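Local coordinates for SecB-like chaperone Rv1957 (Mycobacterium tuberculosis, PDB 5MTW), which acts as the chaperone of a toxin-antitoxin-chaperone system, keeps the antitoxin HigA1 from aggregating in vitro and is required to neutralize the toxin HigB1, at residues Leu34-Ala39 against Arg145-Asp150; Ser68-Arg73 against Glu126-Tyr131. All coordinates share one frame; numbering follows the deposited sequence.

Contact 1 of 2, residues Leu34-Ala39 against Arg145-Asp150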
loop_
_atom_site.group_PDB
_atom_site.type_symbol
_atom_site.label_atom_id
_atom_site.label_comp_id
_atom_site.label_asym_id
_atom_site.label_seq_id
_atom_site.Cartn_x
_atom_site.Cartn_y
_atom_site.Cartn_z
ATOM N N LEU A 34 5.316 -1.579 -13.593
ATOM C CA LEU A 34 5.932 -2.446 -14.621
ATOM C C LEU A 34 7.046 -3.285 -14.085
ATOM O O LEU A 34 7.195 -4.420 -14.459
ATOM C CB LEU A 34 6.508 -1.587 -15.797
ATOM C CG LEU A 34 5.482 -0.873 -16.718
ATOM C CD1 LEU A 34 6.111 -0.010 -17.845
ATOM C CD2 LEU A 34 4.546 -1.893 -17.369
ATOM N N ARG A 35 7.907 -2.669 -13.246
ATOM C CA ARG A 35 9.040 -3.266 -12.723
ATOM C C ARG A 35 9.523 -2.506 -11.511
ATOM O O ARG A 35 9.391 -1.295 -11.423
ATOM C CB ARG A 35 10.233 -3.316 -13.709
ATOM C CG ARG A 35 10.541 -1.957 -14.376
ATOM C CD ARG A 35 11.790 -2.063 -15.303
ATOM N NE ARG A 35 12.134 -0.738 -15.819
ATOM C CZ ARG A 35 12.790 0.245 -15.162
ATOM N NH1 ARG A 35 13.206 0.166 -13.901
ATOM N NH2 ARG A 35 12.977 1.385 -15.763
ATOM N N THR A 36 10.260 -3.249 -10.719
ATOM C CA THR A 36 10.970 -2.716 -9.524
ATOM C C THR A 36 12.248 -3.492 -9.106
ATOM O O THR A 36 12.370 -4.661 -9.318
ATOM C CB THR A 36 9.979 -2.571 -8.345
ATOM O OG1 THR A 36 10.681 -1.931 -7.282
ATOM C CG2 THR A 36 9.376 -3.852 -7.935
ATOM N N GLN A 37 13.200 -2.808 -8.491
ATOM C CA GLN A 37 14.399 -3.440 -7.997
ATOM C C GLN A 37 14.892 -2.529 -6.859
ATOM O O GLN A 37 14.966 -1.335 -7.042
ATOM C CB GLN A 37 15.465 -3.503 -9.089
ATOM C CG GLN A 37 16.717 -4.217 -8.649
ATOM C CD GLN A 37 17.691 -4.386 -9.831
ATOM O OE1 GLN A 37 17.435 -5.163 -10.733
ATOM N NE2 GLN A 37 18.795 -3.670 -9.812
ATOM N N ALA A 38 15.086 -3.090 -5.709
ATOM C CA ALA A 38 15.600 -2.307 -4.573
ATOM C C ALA A 38 16.355 -3.139 -3.547
ATOM O O ALA A 38 16.149 -4.335 -3.438
ATOM C CB ALA A 38 14.388 -1.675 -3.905
ATOM N N ALA A 39 17.221 -2.472 -2.762
ATOM C CA ALA A 39 18.039 -3.127 -1.749
ATOM C C ALA A 39 18.480 -2.096 -0.738
ATOM O O ALA A 39 18.684 -0.913 -1.114
ATOM C CB ALA A 39 19.288 -3.810 -2.311
ATOM N N ARG A 145 4.844 8.352 -5.277
ATOM C CA ARG A 145 5.048 8.750 -3.890
ATOM C C ARG A 145 4.578 7.658 -2.894
ATOM O O ARG A 145 5.228 7.369 -1.895
ATOM C CB ARG A 145 4.232 10.045 -3.662
ATOM C CG ARG A 145 4.174 10.512 -2.224
ATOM C CD ARG A 145 3.613 11.976 -2.233
ATOM N NE ARG A 145 3.414 12.553 -0.874
ATOM C CZ ARG A 145 2.328 12.407 -0.138
ATOM N NH1 ARG A 145 1.305 11.657 -0.539
ATOM N NH2 ARG A 145 2.241 12.981 1.032
ATOM N N GLU A 146 3.427 7.050 -3.183
ATOM C CA GLU A 146 2.907 6.012 -2.316
ATOM C C GLU A 146 3.850 4.788 -2.331
ATOM O O GLU A 146 4.074 4.142 -1.321
ATOM C CB GLU A 146 1.493 5.584 -2.674
ATOM C CG GLU A 146 0.913 4.543 -1.709
ATOM C CD GLU A 146 1.330 3.104 -2.022
ATOM O OE1 GLU A 146 1.685 2.814 -3.178
ATOM O OE2 GLU A 146 1.317 2.223 -1.113
ATOM N N TYR A 147 4.412 4.495 -3.496
ATOM C CA TYR A 147 5.283 3.373 -3.599
ATOM C C TYR A 147 6.595 3.560 -2.805
ATOM O O TYR A 147 7.110 2.617 -2.191
ATOM C CB TYR A 147 5.532 3.042 -5.134
ATOM C CG TYR A 147 6.315 1.810 -5.253
ATOM C CD1 TYR A 147 5.776 0.578 -4.857
ATOM C CD2 TYR A 147 7.605 1.820 -5.730
ATOM C CE1 TYR A 147 6.526 -0.599 -4.910
ATOM C CE2 TYR A 147 8.345 0.671 -5.794
ATOM C CZ TYR A 147 7.802 -0.544 -5.373
ATOM O OH TYR A 147 8.658 -1.673 -5.397
ATOM N N VAL A 148 7.150 4.779 -2.857
ATOM C CA VAL A 148 8.323 5.099 -2.124
ATOM C C VAL A 148 8.088 4.975 -0.612
ATOM O O VAL A 148 8.904 4.488 0.098
ATOM C CB VAL A 148 8.932 6.415 -2.570
ATOM C CG1 VAL A 148 10.052 6.861 -1.665
ATOM C CG2 VAL A 148 9.506 6.297 -4.002
ATOM N N TYR A 149 6.901 5.406 -0.191
ATOM C CA TYR A 149 6.547 5.399 1.208
ATOM C C TYR A 149 6.423 3.934 1.655
ATOM O O TYR A 149 6.878 3.550 2.714
ATOM C CB TYR A 149 5.227 6.161 1.431
ATOM C CG TYR A 149 4.693 5.995 2.817
ATOM C CD1 TYR A 149 5.172 6.744 3.874
ATOM C CD2 TYR A 149 3.688 5.086 3.079
ATOM C CE1 TYR A 149 4.626 6.614 5.119
ATOM C CE2 TYR A 149 3.150 4.933 4.335
ATOM C CZ TYR A 149 3.627 5.699 5.368
ATOM O OH TYR A 149 3.085 5.546 6.660
ATOM N N ASP A 150 5.799 3.114 0.813
ATOM C CA ASP A 150 5.557 1.697 1.159
ATOM C C ASP A 150 6.891 0.934 1.210
ATOM O O ASP A 150 7.154 0.189 2.141
ATOM C CB ASP A 150 4.585 1.076 0.218
ATOM C CG ASP A 150 4.464 -0.469 0.378
ATOM O OD1 ASP A 150 5.298 -1.175 -0.171
ATOM O OD2 ASP A 150 3.603 -0.983 1.084
#
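Thr36 on strand 34-39 and Tyr147 on helix 145-150 bring the two backbones to their nearest approach, with their CA atoms 10.2 Å apart. This is helix-on-sheet packing in the SecB-like fold, where a long C-terminal helix lies against a four-stranded antiparallel sheet. At this spacing the Tyr147 side chain spans most of the gap. Its CG is anti to the backbone N (chi1 -174°), and its ring reaches from the helix to the strand. The phenol and alcohol hydroxyls meet: Thr36 OG1 and Tyr147 OH form a hydrogen bond of 2.8 Å. Either could be the donor. Thr36 OG1 sits at the ring edge, close to the ring plane. The methyl also touches the phenol oxygen, with Thr36 CG2 3.4 Å from Tyr147 OH. Both residues are buried, so the bond satisfies two polar groups inside the protein. Phe106 of the neighbouring strand packs edge-to-face with the Tyr147 ring and also touches Thr36. On the strand's far edge, Arg35 to Ala39 pair antiparallel with a strand of the second subunit, which carries the sheet across the interface. The contact therefore ties the helix to the edge strand used in assembly. The threonine's branching carbon is close as well, with Thr36 CB 3.4 Å from Tyr147 OH.

Contact 2 of 2, residues Ser68-Arg73 against Glu126-Tyr131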
loop_
_atom_site.group_PDB
_atom_site.type_symbol
_atom_site.label_atom_id
_atom_site.label_comp_id
_atom_site.label_asym_id
_atom_site.label_seq_id
_atom_site.Cartn_x
_atom_site.Cartn_y
_atom_site.Cartn_z
ATOM N N SER A 68 -6.002 3.507 -30.813
ATOM C CA SER A 68 -6.233 4.815 -30.264
ATOM C C SER A 68 -5.991 4.694 -28.726
ATOM O O SER A 68 -6.821 5.096 -27.927
ATOM C CB SER A 68 -7.662 5.267 -30.619
ATOM O OG SER A 68 -8.599 4.437 -29.980
ATOM N N ALA A 69 -4.911 4.016 -28.339
ATOM C CA ALA A 69 -4.543 3.891 -26.909
ATOM C C ALA A 69 -3.047 4.235 -26.813
ATOM O O ALA A 69 -2.285 3.967 -27.739
ATOM C CB ALA A 69 -4.849 2.516 -26.352
ATOM N N PHE A 70 -2.658 4.861 -25.694
ATOM C CA PHE A 70 -1.257 5.057 -25.394
ATOM C C PHE A 70 -0.893 4.859 -23.946
ATOM O O PHE A 70 -1.717 4.994 -23.038
ATOM C CB PHE A 70 -0.772 6.412 -25.860
ATOM C CG PHE A 70 -1.502 7.576 -25.267
ATOM C CD1 PHE A 70 -2.705 7.968 -25.755
ATOM C CD2 PHE A 70 -0.948 8.288 -24.210
ATOM C CE1 PHE A 70 -3.405 9.065 -25.217
ATOM C CE2 PHE A 70 -1.616 9.393 -23.682
ATOM C CZ PHE A 70 -2.842 9.767 -24.186
ATOM N N VAL A 71 0.391 4.631 -23.738
ATOM C CA VAL A 71 0.892 4.416 -22.378
ATOM C C VAL A 71 1.927 5.446 -21.978
ATOM O O VAL A 71 2.904 5.643 -22.689
ATOM C CB VAL A 71 1.575 3.031 -22.297
ATOM C CG1 VAL A 71 2.162 2.784 -20.880
ATOM C CG2 VAL A 71 0.555 1.974 -22.601
ATOM N N VAL A 72 1.717 6.094 -20.850
ATOM C CA VAL A 72 2.711 6.998 -20.237
ATOM C C VAL A 72 3.463 6.230 -19.188
ATOM O O VAL A 72 2.833 5.599 -18.282
ATOM C CB VAL A 72 2.069 8.250 -19.591
ATOM C CG1 VAL A 72 3.156 9.126 -18.934
ATOM C CG2 VAL A 72 1.351 9.007 -20.689
ATOM N N ARG A 73 4.800 6.245 -19.297
ATOM C CA ARG A 73 5.674 5.536 -18.379
ATOM C C ARG A 73 6.589 6.554 -17.698
ATOM O O ARG A 73 7.106 7.502 -18.345
ATOM C CB ARG A 73 6.561 4.469 -19.107
ATOM C CG ARG A 73 5.871 3.280 -19.669
ATOM C CD ARG A 73 6.874 2.248 -20.206
ATOM N NE ARG A 73 7.307 2.609 -21.547
ATOM C CZ ARG A 73 8.544 2.998 -21.886
ATOM N NH1 ARG A 73 9.529 3.033 -20.982
ATOM N NH2 ARG A 73 8.780 3.349 -23.160
ATOM N N GLU A 126 4.553 15.019 -30.860
ATOM C CA GLU A 126 4.638 16.222 -30.013
ATOM C C GLU A 126 3.474 16.311 -29.061
ATOM O O GLU A 126 3.649 16.706 -27.905
ATOM C CB GLU A 126 4.662 17.511 -30.859
ATOM C CG GLU A 126 5.928 17.687 -31.682
ATOM C CD GLU A 126 6.043 16.677 -32.830
ATOM O OE1 GLU A 126 5.003 16.384 -33.477
ATOM O OE2 GLU A 126 7.160 16.155 -33.070
ATOM N N GLU A 127 2.272 16.046 -29.576
ATOM C CA GLU A 127 1.062 16.105 -28.798
ATOM C C GLU A 127 1.099 15.039 -27.631
ATOM O O GLU A 127 0.829 15.349 -26.497
ATOM C CB GLU A 127 -0.162 15.911 -29.697
ATOM C CG GLU A 127 -0.428 17.018 -30.723
ATOM C CD GLU A 127 -1.810 16.921 -31.403
ATOM O OE1 GLU A 127 -2.219 15.846 -31.870
ATOM O OE2 GLU A 127 -2.522 17.937 -31.489
ATOM N N LEU A 128 1.470 13.809 -27.969
ATOM C CA LEU A 128 1.621 12.728 -27.036
ATOM C C LEU A 128 2.652 13.067 -25.964
ATOM O O LEU A 128 2.378 12.885 -24.762
ATOM C CB LEU A 128 1.996 11.466 -27.794
ATOM C CG LEU A 128 0.804 10.966 -28.610
ATOM C CD1 LEU A 128 1.246 10.130 -29.834
ATOM C CD2 LEU A 128 -0.097 10.167 -27.704
ATOM N N THR A 129 3.822 13.567 -26.392
ATOM C CA THR A 129 4.933 13.979 -25.485
ATOM C C THR A 129 4.487 15.094 -24.541
ATOM O O THR A 129 4.658 14.982 -23.364
ATOM C CB THR A 129 6.198 14.356 -26.284
ATOM O OG1 THR A 129 6.707 13.159 -26.880
ATOM C CG2 THR A 129 7.282 14.909 -25.412
ATOM N N ALA A 130 3.790 16.104 -25.032
ATOM C CA ALA A 130 3.383 17.209 -24.157
ATOM C C ALA A 130 2.365 16.713 -23.096
ATOM O O ALA A 130 2.377 17.149 -21.919
ATOM C CB ALA A 130 2.764 18.325 -24.976
ATOM N N TYR A 131 1.460 15.839 -23.555
ATOM C CA TYR A 131 0.375 15.343 -22.702
ATOM C C TYR A 131 0.955 14.502 -21.606
ATOM O O TYR A 131 0.504 14.631 -20.504
ATOM C CB TYR A 131 -0.666 14.541 -23.475
ATOM C CG TYR A 131 -1.869 14.043 -22.647
ATOM C CD1 TYR A 131 -2.936 14.887 -22.334
ATOM C CD2 TYR A 131 -1.899 12.752 -22.150
ATOM C CE1 TYR A 131 -4.037 14.435 -21.614
ATOM C CE2 TYR A 131 -2.972 12.279 -21.404
ATOM C CZ TYR A 131 -4.053 13.108 -21.148
ATOM O OH TYR A 131 -5.111 12.627 -20.419
#
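Phe70 of segment 68-73 meets Leu128 and Tyr131, which lie one helical turn apart on helix 126-131. This is apolar helix-on-sheet packing in the SecB-like fold, near the start of the long C-terminal helix. The backbones come closest at Phe70 and Leu128, whose CA atoms are 8.4 Å apart. The phenyl group takes the position between the backbone N and the carbonyl carbon (chi1 59°), and its CB points toward the helix. One ring face receives a leucine methyl. Leu128 CD2 makes a CH-pi contact 3.9 Å from the centroid of the Phe70 ring, 15° off the ring normal. It is displaced toward the rim, and its nearest ring atom is Phe70 CG at 3.8 Å. The CB of Leu128 does not aim at the strand. Its CG lies anti to the carbonyl carbon, beside the backbone N, and from there CD2 comes nearer to the phenyl ring. Tyr131 approaches elsewhere, at the edge of the phenyl ring. The two ring planes stand at 80° and their centroids are 5.7 Å apart, an oblique pair. Phe112 of strand 99-114 meets both aromatic rings, nearly parallel to Phe70 and edge-to-face with Tyr131. Leu22 of helix 20-25 touches Leu128 and Tyr131, so a second helix joins this buried cluster. Tyr131 CD2 lies 3.7 Å from both CE2 and CZ of Phe70.

Overall arrangement
Contacts 1 and 2 pack two places along helix 125-154 against the same four-stranded sheet. Their centres are 23 Å apart, on opposite sides of the chain's centre. Contact 2 joins the first turns of the helix to strand 69-82, and its segments fall between those of contact 1 in the sequence. Contact 1 is polar, while contact 2 is wholly apolar. Side chains link them directly across strand 99-114: Leu34 CD1 lies 3.4 Å from Arg73 CD. Arg35 and Arg73 both form salt bridges with Glu107. The bound HigA1 peptide packs on Val71 beside contact 2. Both contacts touch other subunits, contact 2 through Tyr131 on Ile164 of the fourth subunit.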